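Catechol 1,2-dioxygenase (Burkholderia ambifaria, PDB 5VXT) probably catalyses the iron(III)-dependent intradiol cleavage of catechol with molecular oxygen, giving cis,cis-muconate. Local coordinates at residues A135-D140 with F206-P211; V243-H248 with F302-R307; T253-E258 with L275-T280. One frame throughout, in Å; residues are numbered along the deposited sequence. Where two conformers were deposited one is given.

Interaction 1: residues A135-D140 with F206-P211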
loop_
_atom_site.group_PDB
_atom_site.type_symbol
_atom_site.label_atom_id
_atom_site.label_comp_id
_atom_site.label_asym_id
_atom_site.label_seq_id
_atom_site.Cartn_x
_atom_site.Cartn_y
_atom_site.Cartn_z
ATOM N N ALA B 135 34.850 -17.237 -6.041
ATOM C CA ALA B 135 33.619 -17.984 -6.262
ATOM C C ALA B 135 33.252 -17.935 -7.737
ATOM O O ALA B 135 33.268 -16.864 -8.350
ATOM C CB ALA B 135 32.460 -17.432 -5.417
ATOM N N LYS B 136 32.926 -19.094 -8.300
ATOM C CA LYS B 136 32.286 -19.181 -9.606
ATOM C C LYS B 136 30.790 -19.326 -9.362
ATOM O O LYS B 136 30.342 -20.327 -8.795
ATOM C CB LYS B 136 32.824 -20.355 -10.417
ATOM C CG LYS B 136 32.267 -20.406 -11.825
ATOM C CD LYS B 136 32.855 -21.557 -12.616
ATOM C CE LYS B 136 32.415 -21.491 -14.068
ATOM N NZ LYS B 136 30.935 -21.500 -14.199
ATOM N N ILE B 137 30.017 -18.327 -9.778
ATOM C CA ILE B 137 28.644 -18.203 -9.317
ATOM C C ILE B 137 27.620 -18.444 -10.415
ATOM O O ILE B 137 26.416 -18.466 -10.117
ATOM C CB ILE B 137 28.404 -16.839 -8.643
ATOM C CG1 ILE B 137 28.474 -15.709 -9.661
ATOM C CG2 ILE B 137 29.435 -16.609 -7.546
ATOM C CD1 ILE B 137 28.256 -14.334 -9.049
ATOM N N ASP B 138 28.039 -18.656 -11.660
ATOM C CA ASP B 138 27.079 -18.995 -12.711
ATOM C C ASP B 138 26.900 -20.513 -12.720
ATOM O O ASP B 138 27.719 -21.254 -13.267
ATOM C CB ASP B 138 27.506 -18.436 -14.068
ATOM C CG ASP B 138 28.776 -19.056 -14.604
ATOM O OD1 ASP B 138 29.830 -18.947 -13.941
ATOM O OD2 ASP B 138 28.704 -19.652 -15.698
ATOM N N LEU B 139 25.818 -20.977 -12.093
ATOM C CA LEU B 139 25.532 -22.402 -11.991
ATOM C C LEU B 139 24.780 -22.944 -13.196
ATOM O O LEU B 139 24.894 -24.137 -13.497
ATOM C CB LEU B 139 24.713 -22.687 -10.726
ATOM C CG LEU B 139 25.323 -22.232 -9.400
ATOM C CD1 LEU B 139 24.357 -22.485 -8.248
ATOM C CD2 LEU B 139 26.650 -22.934 -9.163
ATOM N N ASP B 140 24.019 -22.098 -13.886
ATOM C CA ASP B 140 23.124 -22.524 -14.951
ATOM C C ASP B 140 23.614 -22.013 -16.297
ATOM O O ASP B 140 24.129 -20.897 -16.398
ATOM C CB ASP B 140 21.697 -22.024 -14.698
ATOM C CG ASP B 140 21.130 -22.522 -13.384
ATOM O OD1 ASP B 140 21.646 -23.538 -12.877
ATOM O OD2 ASP B 140 20.176 -21.902 -12.859
ATOM N N PHE B 206 34.983 -12.964 -8.311
ATOM C CA PHE B 206 33.783 -13.637 -8.781
ATOM C C PHE B 206 33.952 -13.968 -10.255
ATOM O O PHE B 206 34.366 -13.116 -11.046
ATOM C CB PHE B 206 32.528 -12.776 -8.567
ATOM C CG PHE B 206 32.218 -12.522 -7.127
ATOM C CD1 PHE B 206 31.567 -13.479 -6.364
ATOM C CD2 PHE B 206 32.577 -11.327 -6.528
ATOM C CE1 PHE B 206 31.280 -13.245 -5.032
ATOM C CE2 PHE B 206 32.292 -11.086 -5.195
ATOM C CZ PHE B 206 31.645 -12.047 -4.447
ATOM N N ARG B 207 33.654 -15.209 -10.612
ATOM C CA ARG B 207 33.651 -15.654 -11.996
ATOM C C ARG B 207 32.216 -15.991 -12.366
ATOM O O ARG B 207 31.579 -16.827 -11.718
ATOM C CB ARG B 207 34.592 -16.841 -12.183
ATOM C CG ARG B 207 36.014 -16.454 -11.839
ATOM C CD ARG B 207 36.979 -17.612 -11.892
ATOM N NE ARG B 207 38.298 -17.209 -11.408
ATOM C CZ ARG B 207 39.313 -18.046 -11.223
ATOM N NH1 ARG B 207 39.161 -19.336 -11.480
ATOM N NH2 ARG B 207 40.479 -17.593 -10.781
ATOM N N THR B 208 31.703 -15.315 -13.385
ATOM C CA THR B 208 30.271 -15.310 -13.630
ATOM C C THR B 208 30.057 -14.979 -15.102
ATOM O O THR B 208 30.974 -15.132 -15.920
ATOM C CB THR B 208 29.577 -14.324 -12.671
ATOM O OG1 THR B 208 28.170 -14.299 -12.930
ATOM C CG2 THR B 208 30.143 -12.915 -12.820
ATOM N N LEU B 209 28.854 -14.534 -15.439
ATOM C CA LEU B 209 28.509 -14.117 -16.788
ATOM C C LEU B 209 27.944 -12.699 -16.751
ATOM O O LEU B 209 27.474 -12.219 -15.715
ATOM C CB LEU B 209 27.506 -15.083 -17.430
ATOM C CG LEU B 209 27.868 -16.572 -17.428
ATOM C CD1 LEU B 209 26.714 -17.419 -17.957
ATOM C CD2 LEU B 209 29.140 -16.830 -18.237
ATOM N N MET B 210 28.006 -12.034 -17.895
ATOM C CA MET B 210 27.647 -10.621 -17.970
ATOM C C MET B 210 26.136 -10.431 -17.836
ATOM O O MET B 210 25.372 -11.004 -18.625
ATOM C CB MET B 210 28.141 -10.051 -19.302
ATOM C CG MET B 210 27.697 -8.628 -19.583
ATOM S SD MET B 210 28.573 -7.452 -18.548
ATOM C CE MET B 210 30.255 -7.832 -19.023
ATOM N N PRO B 211 25.662 -9.642 -16.872
ATOM C CA PRO B 211 24.224 -9.390 -16.768
ATOM C C PRO B 211 23.746 -8.417 -17.833
ATOM O O PRO B 211 24.527 -7.691 -18.445
ATOM C CB PRO B 211 24.074 -8.771 -15.376
ATOM C CG PRO B 211 25.348 -8.031 -15.190
ATOM C CD PRO B 211 26.411 -8.911 -15.833
#
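Ile-137 meets Thr-208 and Phe-206 with two different branches. Its CG1 presses against Thr-208 CB at 3.5 Å, closer than carbons usually pack, and CD1 continues past the same atom. The second branch, Ile-137 CG2, sits at the edge of the phenyl ring, near its plane, 4.0 Å from Phe-206 CD1. A chi1 of 68° places CG1 between the backbone N and the carbonyl carbon, and this divides the branches between the two neighbours. Ala-135 CB comes obliquely to the same ring atom, Phe-206 CD1, at 4.2 Å. These apolar groups look into the protein: Ile-137 rests on Cys-169, and Phe-206 on Val-167 and Cys-169 of strand 166-170. Thr-208 OG1 is hydrogen-bonded to His-171 NE2, just beyond that strand.

Lys-136 and Arg-207 lie on the other face. The lysine chain is extended as far as CE and bends at its last torsion. This brings Lys-136 NZ back to Asp-138 OD1 in a 2.8 Å salt bridge, which enters from above the carboxylate plane, 41° out of it. The aspartate crosses Leu-209 at about a right angle, with Asp-138 OD2 3.6 Å from Leu-209 CG. Arg-207 turns its guanidinium away, to a salt bridge with Glu-205.

Arg-207 ties the backbones together. Its N donates to Ala-135 O (2.8 Å), and its O accepts from Ile-137 N (2.9 Å). One residue bonded in this way to two residues spaced two apart is the signature of parallel strands. The short strand 134-136 thus borders one sheet, beside strand 203-209, in the beta sandwich characteristic of intradiol dioxygenases.

Interaction 2: residues V243-H248 with F302-R307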
loop_
_atom_site.group_PDB
_atom_site.type_symbol
_atom_site.label_atom_id
_atom_site.label_comp_id
_atom_site.label_asym_id
_atom_site.label_seq_id
_atom_site.Cartn_x
_atom_site.Cartn_y
_atom_site.Cartn_z
ATOM N N VAL B 243 29.272 -5.835 1.500
ATOM C CA VAL B 243 30.569 -6.157 2.110
ATOM C C VAL B 243 30.445 -6.033 3.622
ATOM O O VAL B 243 30.142 -4.952 4.143
ATOM C CB VAL B 243 31.711 -5.271 1.593
ATOM C CG1 VAL B 243 33.050 -5.760 2.163
ATOM C CG2 VAL B 243 31.772 -5.312 0.072
ATOM N N THR B 244 30.706 -7.131 4.325
ATOM C CA THR B 244 30.546 -7.196 5.770
ATOM C C THR B 244 31.849 -7.646 6.405
ATOM O O THR B 244 32.501 -8.564 5.899
ATOM C CB THR B 244 29.435 -8.168 6.148
ATOM O OG1 THR B 244 28.241 -7.803 5.453
ATOM C CG2 THR B 244 29.180 -8.148 7.654
ATOM N N SER B 245 32.223 -7.004 7.514
ATOM C CA SER B 245 33.439 -7.348 8.246
ATOM C C SER B 245 33.447 -6.614 9.578
ATOM O O SER B 245 33.042 -5.450 9.648
ATOM C CB SER B 245 34.698 -6.979 7.452
ATOM O OG SER B 245 34.816 -5.573 7.343
ATOM N N ASP B 246 33.920 -7.286 10.626
ATOM C CA ASP B 246 33.994 -6.655 11.938
ATOM C C ASP B 246 34.912 -5.442 11.880
ATOM O O ASP B 246 35.888 -5.417 11.131
ATOM C CB ASP B 246 34.510 -7.646 12.979
ATOM C CG ASP B 246 33.996 -9.050 12.754
ATOM O OD1 ASP B 246 32.764 -9.229 12.643
ATOM O OD2 ASP B 246 34.831 -9.975 12.676
ATOM N N GLY B 247 34.605 -4.440 12.695
ATOM C CA GLY B 247 35.380 -3.224 12.688
ATOM C C GLY B 247 35.048 -2.260 11.572
ATOM O O GLY B 247 35.601 -1.154 11.555
ATOM N N HIS B 248 34.168 -2.641 10.638
ATOM C CA HIS B 248 33.728 -1.766 9.560
ATOM C C HIS B 248 32.209 -1.761 9.472
ATOM O O HIS B 248 31.535 -2.712 9.880
ATOM C CB HIS B 248 34.299 -2.189 8.202
ATOM C CG HIS B 248 35.784 -2.356 8.208
ATOM N ND1 HIS B 248 36.395 -3.569 8.449
ATOM C CD2 HIS B 248 36.780 -1.459 8.026
ATOM C CE1 HIS B 248 37.707 -3.412 8.407
ATOM N NE2 HIS B 248 37.967 -2.141 8.154
ATOM N N PHE B 302 36.832 -2.362 -2.989
ATOM C CA PHE B 302 35.889 -1.850 -2.004
ATOM C C PHE B 302 36.684 -1.176 -0.900
ATOM O O PHE B 302 37.518 -1.821 -0.254
ATOM C CB PHE B 302 35.013 -2.966 -1.438
ATOM C CG PHE B 302 34.184 -3.674 -2.466
ATOM C CD1 PHE B 302 32.970 -3.147 -2.884
ATOM C CD2 PHE B 302 34.595 -4.883 -2.995
ATOM C CE1 PHE B 302 32.198 -3.810 -3.819
ATOM C CE2 PHE B 302 33.829 -5.543 -3.931
ATOM C CZ PHE B 302 32.630 -5.012 -4.339
ATOM N N VAL B 303 36.453 0.116 -0.702
ATOM C CA VAL B 303 37.063 0.865 0.391
ATOM C C VAL B 303 35.984 1.062 1.445
ATOM O O VAL B 303 34.987 1.748 1.201
ATOM C CB VAL B 303 37.642 2.207 -0.070
ATOM C CG1 VAL B 303 38.199 2.970 1.118
ATOM C CG2 VAL B 303 38.744 1.994 -1.115
ATOM N N LEU B 304 36.180 0.455 2.611
ATOM C CA LEU B 304 35.197 0.430 3.683
ATOM C C LEU B 304 35.432 1.582 4.656
ATOM O O LEU B 304 36.524 2.152 4.728
ATOM C CB LEU B 304 35.281 -0.901 4.438
ATOM C CG LEU B 304 35.308 -2.217 3.656
ATOM C CD1 LEU B 304 35.208 -3.382 4.627
ATOM C CD2 LEU B 304 34.170 -2.282 2.638
ATOM N N THR B 305 34.399 1.903 5.436
ATOM C CA THR B 305 34.511 2.862 6.525
ATOM C C THR B 305 34.475 2.150 7.875
ATOM O O THR B 305 33.916 1.055 7.997
ATOM C CB THR B 305 33.397 3.917 6.463
ATOM O OG1 THR B 305 32.121 3.269 6.426
ATOM C CG2 THR B 305 33.567 4.776 5.221
ATOM N N PRO B 306 35.068 2.738 8.913
ATOM C CA PRO B 306 35.140 2.051 10.205
ATOM C C PRO B 306 33.900 2.268 11.058
ATOM O O PRO B 306 33.200 3.278 10.956
ATOM C CB PRO B 306 36.357 2.712 10.863
ATOM C CG PRO B 306 36.282 4.113 10.367
ATOM C CD PRO B 306 35.771 4.034 8.955
ATOM N N ARG B 307 33.635 1.289 11.919
ATOM C CA ARG B 307 32.651 1.511 12.967
ATOM C C ARG B 307 33.118 2.650 13.863
ATOM O O ARG B 307 34.320 2.885 14.025
ATOM C CB ARG B 307 32.446 0.239 13.790
ATOM C CG ARG B 307 31.775 -0.886 13.028
ATOM C CD ARG B 307 31.594 -2.103 13.915
ATOM N NE ARG B 307 30.587 -3.022 13.394
ATOM C CZ ARG B 307 29.358 -3.137 13.888
ATOM N NH1 ARG B 307 28.980 -2.396 14.923
ATOM N NH2 ARG B 307 28.507 -4.001 13.355
#
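Ser-245 OG and His-248 ND1 share a 2.8 Å hydrogen bond, and both atoms lie against Leu-304 CD1. The serine torsion (chi1 68°) turns the hydroxyl toward the imidazole. This bond helps to fix the rotation of the ring. Leu-304 CD1 lies over one face, displaced toward the rim, 4.1 Å from the centroid of the His-248 ring. Thr-305 O stands at the ring edge, in its plane, and also receives a CA-H...O contact from His-248 CA at 3.2 Å.

The other leucine methyl serves a second neighbour: Leu-304 CD2 packs on Val-243 CG1 at 3.7 Å. Val-243 in turn sets CG2 over a face of Phe-302, 4.0 Å from the ring centroid and 17° off its normal. Phe-302 also meets Phe-241 edge-to-face, which carries the apolar packing into the core.

Toward the surface one backbone bond joins the segments. Arg-307 N donates to Gly-247 O at 3.2 Å, from well above the carbonyl plane. Arg-307 CG lies by His-248 O, while its NH1 bonds to Gly-310 O.

Ser-245 to His-248 form a type II beta turn, with Gly-247 at its third position. The turn belongs to the hairpin connection between strands 238-244 and 251-256. Here that connection in one sheet of the dioxygenase sandwich is pinned to the chain leaving strand 295-303 of the other.

Interaction 3: residues T253-E258 with L275-T280; sequences TQFNIE and LIPPVT
Phe-255 and Pro-277 make the tight centre of this contact. Pro-277 CG lies over a face of the phenyl ring, 4.2 Å from the Phe-255 centroid, and Pro-277 CD touches Phe-255 CB at 3.6 Å. The two side chains cross at about a right angle. Beside them Asn-256 N donates to Leu-275 O at 2.9 Å, nearly in line with the carbonyl. Leu-275 also sets both methyls, CD1 and CD2, at 3.3 Å from Gln-254 O. That oxygen is buried with no hydrogen-bond partner in the model. In one of its two conformers the side chain of Gln-254 leads away from the loop to Ile-119 O and to Arg-235, a residue of the catechol pocket.

The far end is looser and faces solvent. Glu-258 is exposed, and its chain runs out extended from a CG anti to the backbone N (chi1 154°). Glu-258 OE2 accepts from Val-279 N at 3.0 Å in a nearly straight bond; the N-H comes from above the carboxylate plane. A water fills the seam: it donates to Asn-256 O and Pro-277 O and accepts from Glu-258 N at 2.8 Å.

Pro-277 and Pro-278 have no N-H to offer the strand, which limits backbone pairing. One direct backbone hydrogen bond joins the segments; the other polar links across them run through a water and a carboxylate, probably ionised.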
loop_
_atom_site.group_PDB
_atom_site.type_symbol
_atom_site.label_atom_id
_atom_site.label_comp_id
_atom_site.label_asym_id
_atom_site.label_seq_id
_atom_site.Cartn_x
_atom_site.Cartn_y
_atom_site.Cartn_z
ATOM N N THR B 253 26.250 -1.581 -1.989
ATOM C CA THR B 253 26.629 -0.803 -3.160
ATOM C C THR B 253 26.382 -1.636 -4.408
ATOM O O THR B 253 25.815 -2.733 -4.346
ATOM C CB THR B 253 28.089 -0.346 -3.061
ATOM O OG1 THR B 253 28.351 0.607 -4.092
ATOM C CG2 THR B 253 29.021 -1.530 -3.218
ATOM N N GLN B 254 26.803 -1.088 -5.549
ATOM C CA GLN B 254 26.604 -1.683 -6.865
ATOM C C GLN B 254 27.655 -1.102 -7.794
ATOM O O GLN B 254 28.298 -0.105 -7.473
ATOM C CB GLN B 254 25.217 -1.375 -7.458
ATOM C CG GLN B 254 23.980 -1.794 -6.681
ATOM C CD GLN B 254 22.715 -1.395 -7.432
ATOM O OE1 GLN B 254 22.703 -1.369 -8.663
ATOM N NE2 GLN B 254 21.659 -1.062 -6.701
ATOM N N PHE B 255 27.789 -1.702 -8.972
ATOM C CA PHE B 255 28.377 -0.963 -10.076
ATOM C C PHE B 255 27.579 -1.273 -11.337
ATOM O O PHE B 255 26.915 -2.309 -11.439
ATOM C CB PHE B 255 29.905 -1.193 -10.266
ATOM C CG PHE B 255 30.317 -2.599 -10.606
ATOM C CD1 PHE B 255 29.932 -3.202 -11.793
ATOM C CD2 PHE B 255 31.181 -3.283 -9.765
ATOM C CE1 PHE B 255 30.349 -4.478 -12.103
ATOM C CE2 PHE B 255 31.610 -4.554 -10.073
ATOM C CZ PHE B 255 31.192 -5.156 -11.245
ATOM N N ASN B 256 27.602 -0.324 -12.261
ATOM C CA ASN B 256 26.933 -0.440 -13.544
ATOM C C ASN B 256 27.934 -0.923 -14.584
ATOM O O ASN B 256 29.129 -0.615 -14.508
ATOM C CB ASN B 256 26.349 0.903 -13.980
ATOM C CG ASN B 256 24.987 1.194 -13.350
ATOM O OD1 ASN B 256 24.226 0.284 -13.026
ATOM N ND2 ASN B 256 24.671 2.472 -13.201
ATOM N N ILE B 257 27.438 -1.693 -15.555
ATOM C CA ILE B 257 28.278 -2.112 -16.675
ATOM C C ILE B 257 28.570 -0.911 -17.562
ATOM O O ILE B 257 27.651 -0.211 -18.012
ATOM C CB ILE B 257 27.605 -3.234 -17.477
ATOM C CG1 ILE B 257 27.364 -4.458 -16.592
ATOM C CG2 ILE B 257 28.445 -3.577 -18.731
ATOM C CD1 ILE B 257 28.624 -4.968 -15.920
ATOM N N GLU B 258 29.852 -0.669 -17.821
ATOM C CA GLU B 258 30.262 0.479 -18.613
ATOM C C GLU B 258 29.562 0.483 -19.968
ATOM O O GLU B 258 29.472 -0.548 -20.640
ATOM C CB GLU B 258 31.779 0.450 -18.789
ATOM C CG GLU B 258 32.303 1.143 -20.020
ATOM C CD GLU B 258 33.822 1.233 -20.032
ATOM O OE1 GLU B 258 34.347 2.367 -20.070
ATOM O OE2 GLU B 258 34.494 0.176 -19.999
ATOM N N LEU B 275 30.698 4.555 -9.483
ATOM C CA LEU B 275 30.284 3.159 -9.555
ATOM C C LEU B 275 30.131 2.684 -10.998
ATOM O O LEU B 275 29.268 1.850 -11.296
ATOM C CB LEU B 275 28.981 2.955 -8.775
ATOM C CG LEU B 275 29.051 3.292 -7.284
ATOM C CD1 LEU B 275 27.715 3.040 -6.581
ATOM C CD2 LEU B 275 30.168 2.520 -6.580
ATOM N N ILE B 276 30.963 3.210 -11.897
ATOM C CA ILE B 276 30.968 2.860 -13.317
ATOM C C ILE B 276 32.392 2.486 -13.704
ATOM O O ILE B 276 33.083 3.279 -14.357
ATOM C CB ILE B 276 30.462 4.018 -14.193
ATOM C CG1 ILE B 276 29.158 4.603 -13.636
ATOM C CG2 ILE B 276 30.273 3.551 -15.630
ATOM C CD1 ILE B 276 28.678 5.803 -14.438
ATOM N N PRO B 277 32.873 1.310 -13.330
ATOM C CA PRO B 277 34.285 0.976 -13.570
ATOM C C PRO B 277 34.505 0.501 -14.993
ATOM O O PRO B 277 33.594 -0.053 -15.626
ATOM C CB PRO B 277 34.566 -0.140 -12.554
ATOM C CG PRO B 277 33.224 -0.684 -12.152
ATOM C CD PRO B 277 32.131 0.205 -12.704
ATOM N N PRO B 278 35.700 0.733 -15.543
ATOM C CA PRO B 278 36.024 0.208 -16.873
ATOM C C PRO B 278 35.948 -1.309 -16.921
ATOM O O PRO B 278 36.233 -2.000 -15.941
ATOM C CB PRO B 278 37.458 0.692 -17.100
ATOM C CG PRO B 278 37.569 1.917 -16.266
ATOM C CD PRO B 278 36.710 1.685 -15.057
ATOM N N VAL B 279 35.546 -1.815 -18.084
ATOM C CA VAL B 279 35.569 -3.240 -18.398
ATOM C C VAL B 279 36.685 -3.488 -19.408
ATOM O O VAL B 279 36.855 -2.712 -20.357
ATOM C CB VAL B 279 34.207 -3.714 -18.947
ATOM C CG1 VAL B 279 34.189 -5.226 -19.109
ATOM C CG2 VAL B 279 33.057 -3.242 -18.041
ATOM N N THR B 280 37.445 -4.569 -19.202
ATOM C CA THR B 280 38.584 -4.942 -20.039
ATOM C C THR B 280 38.325 -6.279 -20.727
ATOM O O THR B 280 37.775 -7.198 -20.117
ATOM C CB THR B 280 39.884 -5.043 -19.203
ATOM O OG1 THR B 280 40.364 -3.735 -18.872
ATOM C CG2 THR B 280 40.967 -5.774 -19.955
HETATM O O HOH W 1 31.433 -1.585 -15.649
#

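All three contacts lie within the dioxygenase domain. Interaction 1 closes before interactions 2 and 3 open, and interaction 3 falls between the two segments of interaction 2. Strands 238-244 and 251-256, neighbours in one sheet, link interactions 2 and 3. Strands 203-209 and 295-303 of the second sheet carry parts of interactions 1 and 2, whose centres are about 25 Å apart. Interaction 3 touches both others: Ile-257 CD1 meets Met-210 SD at 3.6 Å, and Thr-253 CG2 meets Phe-302 CE1 at 4.0 Å. The contacts thus lie at different places in one sandwich. Interaction 3 comes nearest the iron, held by Tyr-178, His-238 and His-240.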